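Local structure of fructose-bisphosphate aldolase (Thermus caldophilus, 2FJK) at residues 6-11 with 41-46; 219-222 with 227-230; 237-242 with 297-302. The protein is a class-II fructose-bisphosphate aldolase, an enzyme of the TIM-barrel clan, whose model holds bound 1,3-dihydroxyacetonephosphate. All coordinates share one frame; numbering follows the deposited sequence.

Interaction 1 of 3, residues 6-11 with 41-46; sequences LEILRK and KSPVIL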
loop_
_atom_site.group_PDB
_atom_site.type_symbol
_atom_site.label_atom_id
_atom_site.label_comp_id
_atom_site.label_asym_id
_atom_site.label_seq_id
_atom_site.Cartn_x
_atom_site.Cartn_y
_atom_site.Cartn_z
ATOM N N LEU A 6 4.827 11.766 19.393
ATOM C CA LEU A 6 4.669 12.812 20.401
ATOM C C LEU A 6 3.788 12.269 21.515
ATOM O O LEU A 6 4.104 12.425 22.696
ATOM C CB LEU A 6 4.044 14.069 19.789
ATOM C CG LEU A 6 3.655 15.215 20.735
ATOM C CD1 LEU A 6 4.827 15.606 21.632
ATOM C CD2 LEU A 6 3.182 16.408 19.911
ATOM N N GLU A 7 2.696 11.610 21.134
ATOM C CA GLU A 7 1.781 11.029 22.110
ATOM C C GLU A 7 2.480 9.866 22.808
ATOM O O GLU A 7 2.294 9.645 24.005
ATOM C CB GLU A 7 0.500 10.547 21.424
ATOM C CG GLU A 7 -0.277 11.645 20.690
ATOM C CD GLU A 7 -0.697 12.799 21.594
ATOM O OE1 GLU A 7 0.182 13.559 22.052
ATOM O OE2 GLU A 7 -1.913 12.949 21.846
ATOM N N ILE A 8 3.282 9.121 22.054
ATOM C CA ILE A 8 4.039 8.013 22.624
ATOM C C ILE A 8 4.968 8.585 23.694
ATOM O O ILE A 8 4.964 8.144 24.840
ATOM C CB ILE A 8 4.954 7.333 21.582
ATOM C CG1 ILE A 8 4.136 6.752 20.438
ATOM C CG2 ILE A 8 5.769 6.244 22.252
ATOM C CD1 ILE A 8 4.977 5.953 19.467
ATOM N N LEU A 9 5.771 9.570 23.290
ATOM C CA LEU A 9 6.745 10.212 24.168
ATOM C C LEU A 9 6.147 11.042 25.306
ATOM O O LEU A 9 6.683 11.045 26.410
ATOM C CB LEU A 9 7.719 11.077 23.347
ATOM C CG LEU A 9 8.796 10.431 22.443
ATOM C CD1 LEU A 9 9.202 9.061 22.990
ATOM C CD2 LEU A 9 8.281 10.285 21.022
ATOM N N ARG A 10 5.053 11.750 25.047
ATOM C CA ARG A 10 4.426 12.552 26.095
ATOM C C ARG A 10 4.020 11.669 27.261
ATOM O O ARG A 10 4.237 12.019 28.422
ATOM C CB ARG A 10 3.190 13.273 25.568
ATOM C CG ARG A 10 3.492 14.571 24.851
ATOM C CD ARG A 10 2.211 15.227 24.396
ATOM N NE ARG A 10 2.457 16.551 23.840
ATOM C CZ ARG A 10 1.546 17.263 23.188
ATOM N NH1 ARG A 10 0.326 16.772 23.009
ATOM N NH2 ARG A 10 1.856 18.463 22.716
ATOM N N LYS A 11 3.430 10.522 26.938
ATOM C CA LYS A 11 2.997 9.571 27.954
ATOM C C LYS A 11 4.200 8.908 28.604
ATOM O O LYS A 11 4.134 8.475 29.757
ATOM C CB LYS A 11 2.073 8.511 27.337
ATOM C CG LYS A 11 0.652 9.018 27.089
ATOM C CD LYS A 11 -0.300 7.899 26.675
ATOM C CE LYS A 11 -1.746 8.387 26.666
ATOM N NZ LYS A 11 -1.941 9.553 25.750
ATOM N N LYS A 41 4.504 -6.081 24.463
ATOM C CA LYS A 41 3.421 -5.116 24.259
ATOM C C LYS A 41 3.946 -3.710 24.522
ATOM O O LYS A 41 3.408 -2.982 25.367
ATOM C CB LYS A 41 2.255 -5.383 25.222
ATOM C CG LYS A 41 1.712 -6.814 25.246
ATOM C CD LYS A 41 0.560 -6.912 26.248
ATOM C CE LYS A 41 0.117 -8.349 26.486
ATOM N NZ LYS A 41 -0.505 -8.963 25.282
ATOM N N SER A 42 4.995 -3.325 23.803
ATOM C CA SER A 42 5.590 -2.012 24.002
ATOM C C SER A 42 5.510 -1.078 22.806
ATOM O O SER A 42 5.518 -1.519 21.657
ATOM C CB SER A 42 7.062 -2.174 24.396
ATOM O OG SER A 42 7.726 -0.922 24.435
ATOM N N PRO A 43 5.401 0.234 23.062
ATOM C CA PRO A 43 5.342 1.176 21.943
ATOM C C PRO A 43 6.771 1.152 21.411
ATOM O O PRO A 43 7.666 0.735 22.132
ATOM C CB PRO A 43 4.982 2.494 22.625
ATOM C CG PRO A 43 5.592 2.340 24.010
ATOM C CD PRO A 43 5.242 0.926 24.357
ATOM N N VAL A 44 6.997 1.562 20.167
ATOM C CA VAL A 44 8.350 1.537 19.622
ATOM C C VAL A 44 8.523 2.543 18.492
ATOM O O VAL A 44 7.555 2.951 17.852
ATOM C CB VAL A 44 8.715 0.120 19.089
ATOM C CG1 VAL A 44 7.913 -0.193 17.836
ATOM C CG2 VAL A 44 10.217 0.026 18.804
ATOM N N ILE A 45 9.769 2.944 18.267
ATOM C CA ILE A 45 10.107 3.887 17.215
ATOM C C ILE A 45 11.097 3.249 16.250
ATOM O O ILE A 45 12.133 2.729 16.667
ATOM C CB ILE A 45 10.756 5.168 17.790
ATOM C CG1 ILE A 45 9.724 5.955 18.603
ATOM C CG2 ILE A 45 11.291 6.042 16.664
ATOM C CD1 ILE A 45 10.291 7.190 19.281
ATOM N N LEU A 46 10.767 3.267 14.965
ATOM C CA LEU A 46 11.670 2.734 13.952
ATOM C C LEU A 46 12.493 3.925 13.446
ATOM O O LEU A 46 11.956 4.873 12.866
ATOM C CB LEU A 46 10.876 2.083 12.815
ATOM C CG LEU A 46 10.119 0.818 13.232
ATOM C CD1 LEU A 46 9.469 0.161 12.031
ATOM C CD2 LEU A 46 11.095 -0.144 13.857
#
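Ile-8, on the N-terminal helix 6-14, packs against Pro-43, just before strand 44-47. From its CB the residue forks. The methyl CG2 stands anti to the backbone N and meets the ring of Pro-43 across its beta carbon, with Ile-8 CG2 3.8 Å from Pro-43 CB and the two side chains running obliquely past each other. The other branch, CG1, turns back beside the backbone N (chi1 -61°) and makes no close approach of its own. It carries the chain on to the tip, where Ile-8 CD1 comes to 4.3 Å from Val-44 O, a loose touch of a methyl group on a carbonyl. One residue on, Leu-9 sends its CD2 methyl forward to meet Ile-45 tip to tip, Leu-9 CD2 lying 4.1 Å from Ile-45 CD1. Ile-8 and Leu-9 together thus follow the chain from Pro-43 into the strand.

Pro-43 and Ile-45 turn toward the helix, whereas Val-44 turns away and packs on Ile-33 and Ala-37 of helix 27-38. Ile-8 also touches Val-19 on strand 19-23 and Ala-76 on strand 75-78, and Leu-9 rests on Pro-204, just ahead of strand 205-207. Helix 6-14 therefore lies across the beginnings of several parallel strands and covers the N-terminal mouth of the barrel. The bound 1,3-dihydroxyacetonephosphate is about 10 Å from the side chain of Ile-45.

All five touching residues are buried, and the segments bury 167 Å² between them. With only hydrocarbon surfaces in play and one carbonyl oxygen at the margin, the contact has no directional bond to fix it; cohesion between the two segments probably comes from van der Waals packing and the exclusion of water, and the fit of the side chains matters more than any bond direction.

Interaction 2 of 3, residues 219-222 with 227-230; sequences ERFR and EIGE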
loop_
_atom_site.group_PDB
_atom_site.type_symbol
_atom_site.label_atom_id
_atom_site.label_comp_id
_atom_site.label_asym_id
_atom_site.label_seq_id
_atom_site.Cartn_x
_atom_site.Cartn_y
_atom_site.Cartn_z
ATOM N N GLU A 219 32.893 -9.485 24.012
ATOM C CA GLU A 219 33.645 -10.739 24.069
ATOM C C GLU A 219 33.109 -11.811 23.123
ATOM O O GLU A 219 33.870 -12.627 22.597
ATOM C CB GLU A 219 33.674 -11.261 25.514
ATOM C CG GLU A 219 34.338 -10.278 26.486
ATOM C CD GLU A 219 34.519 -10.831 27.896
ATOM O OE1 GLU A 219 35.155 -11.897 28.038
ATOM O OE2 GLU A 219 34.039 -10.192 28.862
ATOM N N ARG A 220 31.801 -11.809 22.907
ATOM C CA ARG A 220 31.179 -12.773 22.008
ATOM C C ARG A 220 31.636 -12.439 20.588
ATOM O O ARG A 220 31.919 -13.322 19.782
ATOM C CB ARG A 220 29.660 -12.660 22.108
ATOM C CG ARG A 220 28.884 -13.733 21.376
ATOM C CD ARG A 220 27.393 -13.476 21.545
ATOM N NE ARG A 220 26.580 -14.661 21.296
ATOM C CZ ARG A 220 26.449 -15.249 20.115
ATOM N NH1 ARG A 220 27.082 -14.758 19.059
ATOM N NH2 ARG A 220 25.684 -16.325 19.988
ATOM N N PHE A 221 31.708 -11.145 20.302
ATOM C CA PHE A 221 32.127 -10.655 18.995
ATOM C C PHE A 221 33.585 -11.035 18.749
ATOM O O PHE A 221 33.931 -11.553 17.684
ATOM C CB PHE A 221 31.955 -9.132 18.942
ATOM C CG PHE A 221 32.402 -8.512 17.651
ATOM C CD1 PHE A 221 31.808 -8.873 16.446
ATOM C CD2 PHE A 221 33.419 -7.561 17.639
ATOM C CE1 PHE A 221 32.221 -8.298 15.248
ATOM C CE2 PHE A 221 33.839 -6.981 16.445
ATOM C CZ PHE A 221 33.237 -7.351 15.248
ATOM N N ARG A 222 34.435 -10.789 19.743
ATOM C CA ARG A 222 35.850 -11.120 19.622
ATOM C C ARG A 222 36.008 -12.628 19.513
ATOM O O ARG A 222 36.809 -13.111 18.724
ATOM C CB ARG A 222 36.639 -10.600 20.831
ATOM C CG ARG A 222 36.399 -9.130 21.147
ATOM C CD ARG A 222 37.447 -8.566 22.101
ATOM N NE ARG A 222 38.433 -7.770 21.377
ATOM C CZ ARG A 222 39.242 -8.250 20.434
ATOM N NH1 ARG A 222 39.198 -9.535 20.100
ATOM N NH2 ARG A 222 40.080 -7.438 19.801
ATOM N N GLU A 227 38.143 -8.632 16.792
ATOM C CA GLU A 227 38.727 -7.301 16.645
ATOM C C GLU A 227 37.841 -6.091 16.928
ATOM O O GLU A 227 37.135 -5.577 16.055
ATOM C CB GLU A 227 39.390 -7.158 15.274
ATOM C CG GLU A 227 40.716 -7.878 15.210
ATOM C CD GLU A 227 41.613 -7.366 14.110
ATOM O OE1 GLU A 227 41.713 -6.127 13.955
ATOM O OE2 GLU A 227 42.228 -8.203 13.413
ATOM N N ILE A 228 37.918 -5.649 18.178
ATOM C CA ILE A 228 37.200 -4.490 18.688
ATOM C C ILE A 228 38.036 -4.034 19.889
ATOM O O ILE A 228 38.662 -4.857 20.558
ATOM C CB ILE A 228 35.768 -4.859 19.150
ATOM C CG1 ILE A 228 34.995 -3.582 19.493
ATOM C CG2 ILE A 228 35.826 -5.786 20.363
ATOM C CD1 ILE A 228 33.537 -3.808 19.835
ATOM N N GLY A 229 38.062 -2.738 20.161
ATOM C CA GLY A 229 38.870 -2.254 21.269
ATOM C C GLY A 229 38.207 -2.278 22.633
ATOM O O GLY A 229 37.414 -3.171 22.945
ATOM N N GLU A 230 38.553 -1.298 23.461
ATOM C CA GLU A 230 37.972 -1.197 24.787
ATOM C C GLU A 230 36.570 -0.627 24.640
ATOM O O GLU A 230 36.315 0.523 24.990
ATOM C CB GLU A 230 38.794 -0.268 25.678
ATOM C CG GLU A 230 40.194 -0.736 25.978
ATOM C CD GLU A 230 40.803 0.032 27.134
ATOM O OE1 GLU A 230 40.293 -0.110 28.269
ATOM O OE2 GLU A 230 41.781 0.778 26.907
#
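Arg-222 grips the backbone carbonyl of Ile-228 side-on with two nitrogens: Arg-222 NE and Arg-222 NH2 each donate to Ile-228 O at 3.0 Å. Neither bond is straight (N-H...O angles 139° and 138°), as expected when NE and NH2 share one oxygen; the two donors come to it from opposite faces of the carbonyl plane. A bend at chi3 (102°) folds the guanidinium back over the loop, so that Ile-228 N and Glu-227 N lie over one of its faces; Arg-222 NH2 is 3.2 Å from Ile-228 N, but both are donors and do not bond.

The helix 215-223 thereby holds the loop that leads from it to helix 236-244, at the periphery of the barrel and next to a subunit interface. Glu-227, which turns away from the helix, forms a salt bridge through OE1 with Lys-273 of the second subunit.

Hydrocarbon parts complete the contact. Arg-222 CG lies 3.5 Å from Ile-228 CG2, the branch set between the backbone N and the carbonyl carbon. Phe-221 offers its ring edge, with Ile-228 CB in the ring plane 3.9 Å from Phe-221 CD2, and also packs on Leu-258 of helix 254-270 and on Pro-272 of the second subunit.

Interaction 3 of 3, residues 237-242 with 297-302; sequences EDIKKA and ELFGSV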
loop_
_atom_site.group_PDB
_atom_site.type_symbol
_atom_site.label_atom_id
_atom_site.label_comp_id
_atom_site.label_asym_id
_atom_site.label_seq_id
_atom_site.Cartn_x
_atom_site.Cartn_y
_atom_site.Cartn_z
ATOM N N GLU A 237 22.383 2.025 34.736
ATOM C CA GLU A 237 21.854 2.869 35.804
ATOM C C GLU A 237 21.723 4.324 35.355
ATOM O O GLU A 237 20.766 5.008 35.724
ATOM C CB GLU A 237 22.734 2.760 37.052
ATOM C CG GLU A 237 22.757 1.348 37.658
ATOM C CD GLU A 237 21.362 0.829 38.003
ATOM O OE1 GLU A 237 20.613 1.549 38.702
ATOM O OE2 GLU A 237 21.016 -0.302 37.583
ATOM N N ASP A 238 22.671 4.793 34.551
ATOM C CA ASP A 238 22.604 6.158 34.048
ATOM C C ASP A 238 21.409 6.287 33.123
ATOM O O ASP A 238 20.769 7.336 33.060
ATOM C CB ASP A 238 23.890 6.536 33.314
ATOM C CG ASP A 238 25.012 6.868 34.267
ATOM O OD1 ASP A 238 24.751 7.643 35.210
ATOM O OD2 ASP A 238 26.141 6.372 34.078
ATOM N N ILE A 239 21.099 5.212 32.409
ATOM C CA ILE A 239 19.939 5.230 31.527
ATOM C C ILE A 239 18.671 5.352 32.391
ATOM O O ILE A 239 17.761 6.109 32.067
ATOM C CB ILE A 239 19.867 3.937 30.668
ATOM C CG1 ILE A 239 21.018 3.921 29.657
ATOM C CG2 ILE A 239 18.505 3.847 29.953
ATOM C CD1 ILE A 239 20.915 4.987 28.568
ATOM N N LYS A 240 18.626 4.622 33.497
ATOM C CA LYS A 240 17.459 4.661 34.376
ATOM C C LYS A 240 17.209 6.036 34.993
ATOM O O LYS A 240 16.092 6.552 34.960
ATOM C CB LYS A 240 17.601 3.622 35.494
ATOM C CG LYS A 240 17.383 2.190 35.047
ATOM C CD LYS A 240 17.618 1.237 36.205
ATOM C CE LYS A 240 17.377 -0.204 35.795
ATOM N NZ LYS A 240 17.658 -1.143 36.918
ATOM N N LYS A 241 18.250 6.620 35.569
ATOM C CA LYS A 241 18.131 7.931 36.194
ATOM C C LYS A 241 17.738 8.952 35.136
ATOM O O LYS A 241 16.808 9.737 35.332
ATOM C CB LYS A 241 19.461 8.324 36.833
ATOM C CG LYS A 241 19.414 9.575 37.699
ATOM C CD LYS A 241 20.758 9.768 38.384
ATOM C CE LYS A 241 20.746 10.936 39.360
ATOM N NZ LYS A 241 22.039 11.040 40.097
ATOM N N ALA A 242 18.444 8.933 34.011
ATOM C CA ALA A 242 18.156 9.866 32.929
ATOM C C ALA A 242 16.688 9.766 32.536
ATOM O O ALA A 242 16.029 10.780 32.291
ATOM C CB ALA A 242 19.050 9.576 31.723
ATOM N N GLU A 297 13.060 -3.615 28.427
ATOM C CA GLU A 297 12.949 -3.906 29.859
ATOM C C GLU A 297 13.648 -2.805 30.647
ATOM O O GLU A 297 13.169 -2.368 31.682
ATOM C CB GLU A 297 13.621 -5.225 30.220
ATOM C CG GLU A 297 12.911 -6.469 29.765
ATOM C CD GLU A 297 13.533 -7.710 30.370
ATOM O OE1 GLU A 297 14.748 -7.927 30.169
ATOM O OE2 GLU A 297 12.808 -8.465 31.053
ATOM N N LEU A 298 14.800 -2.379 30.151
ATOM C CA LEU A 298 15.573 -1.332 30.801
ATOM C C LEU A 298 14.852 0.010 30.704
ATOM O O LEU A 298 14.913 0.822 31.623
ATOM C CB LEU A 298 16.955 -1.234 30.150
ATOM C CG LEU A 298 17.889 -0.112 30.607
ATOM C CD1 LEU A 298 18.181 -0.252 32.104
ATOM C CD2 LEU A 298 19.177 -0.175 29.794
ATOM N N PHE A 299 14.152 0.226 29.595
ATOM C CA PHE A 299 13.438 1.482 29.372
ATOM C C PHE A 299 12.099 1.579 30.093
ATOM O O PHE A 299 11.567 2.673 30.272
ATOM C CB PHE A 299 13.222 1.714 27.869
ATOM C CG PHE A 299 14.506 1.834 27.071
ATOM C CD1 PHE A 299 15.725 2.070 27.700
ATOM C CD2 PHE A 299 14.480 1.741 25.679
ATOM C CE1 PHE A 299 16.900 2.214 26.954
ATOM C CE2 PHE A 299 15.648 1.885 24.924
ATOM C CZ PHE A 299 16.860 2.121 25.564
ATOM N N GLY A 300 11.551 0.440 30.503
ATOM C CA GLY A 300 10.274 0.460 31.193
ATOM C C GLY A 300 9.075 0.630 30.275
ATOM O O GLY A 300 8.016 1.089 30.707
ATOM N N SER A 301 9.233 0.264 29.005
ATOM C CA SER A 301 8.140 0.376 28.042
ATOM C C SER A 301 7.389 -0.955 27.915
ATOM O O SER A 301 6.452 -1.080 27.124
ATOM C CB SER A 301 8.685 0.771 26.668
ATOM O OG SER A 301 9.447 -0.292 26.121
ATOM N N VAL A 302 7.809 -1.958 28.674
ATOM C CA VAL A 302 7.140 -3.253 28.606
ATOM C C VAL A 302 5.698 -3.104 29.082
ATOM O O VAL A 302 5.458 -2.693 30.217
ATOM C CB VAL A 302 7.856 -4.299 29.481
ATOM C CG1 VAL A 302 7.141 -5.637 29.391
ATOM C CG2 VAL A 302 9.308 -4.442 29.033
#
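Ile-239 sets one methyl, CG2, against two neighbouring residues of the last turn of helix 277-299. At Phe-299 that methyl lies near the ring plane, against the edge, with Ile-239 CG2 3.8 Å from Phe-299 CE1. On Leu-298 it meets the fork of the side chain, Ile-239 CG2 being 4.1 Å from Leu-298 CG. The next residue, Lys-240, uses only its aliphatic stem: its extended chain passes Leu-298 at about a right angle, and Lys-240 CE comes to 3.8 Å from Leu-298 CD1. Leu-298 reaches both partners because its CG is anti to the backbone N (chi1 175°), which swings the branch across toward helix 236-244.

Beyond this shell, the ammonium of Lys-240 forms a salt bridge with Glu-237 one turn earlier, Lys-240 NZ lying 3.5 Å from Glu-237 OE2. On the same turn of helix 236-244, buried Asp-238 forms a salt bridge with Arg-186 and a hydrogen bond with His-191. After Phe-299, whose backbone bonds to Gly-18, Gly-300 takes a positive phi (78°) and ends the helix.

Ile-239 and Phe-299 both rest on Ile-250 of strand 247-252, and Phe-299 also touches Thr-252, a residue of the 1,3-dihydroxyacetonephosphate pocket. Two helices packed against each other over a strand of the parallel sheet are consistent with the outer helical layer of a TIM barrel.

How the interactions relate
From the N terminus, interaction 1 comes first: it returns the chain to helix 6-14 after strand 19-23 and helix 27-38, a loop of 29 residues. Interaction 2 spans only four residues, the first still in helix 215-223, and folds the following loop back on that helix. Helix 236-244 comes next, and interaction 3 spans 54 residues, bringing the end of helix 277-299 back to it by way of strand 247-252 and helix 254-270. The three follow in series, neither nested nor crossed. Interactions 1 and 3 adjoin, with Ser-42 OG 2.5 Å from Ser-301 OG in a probable hydrogen bond, so the loop entering strand 44-47 meets the C-terminal tail. Interaction 2 stands apart, across the chain's centre from interaction 1.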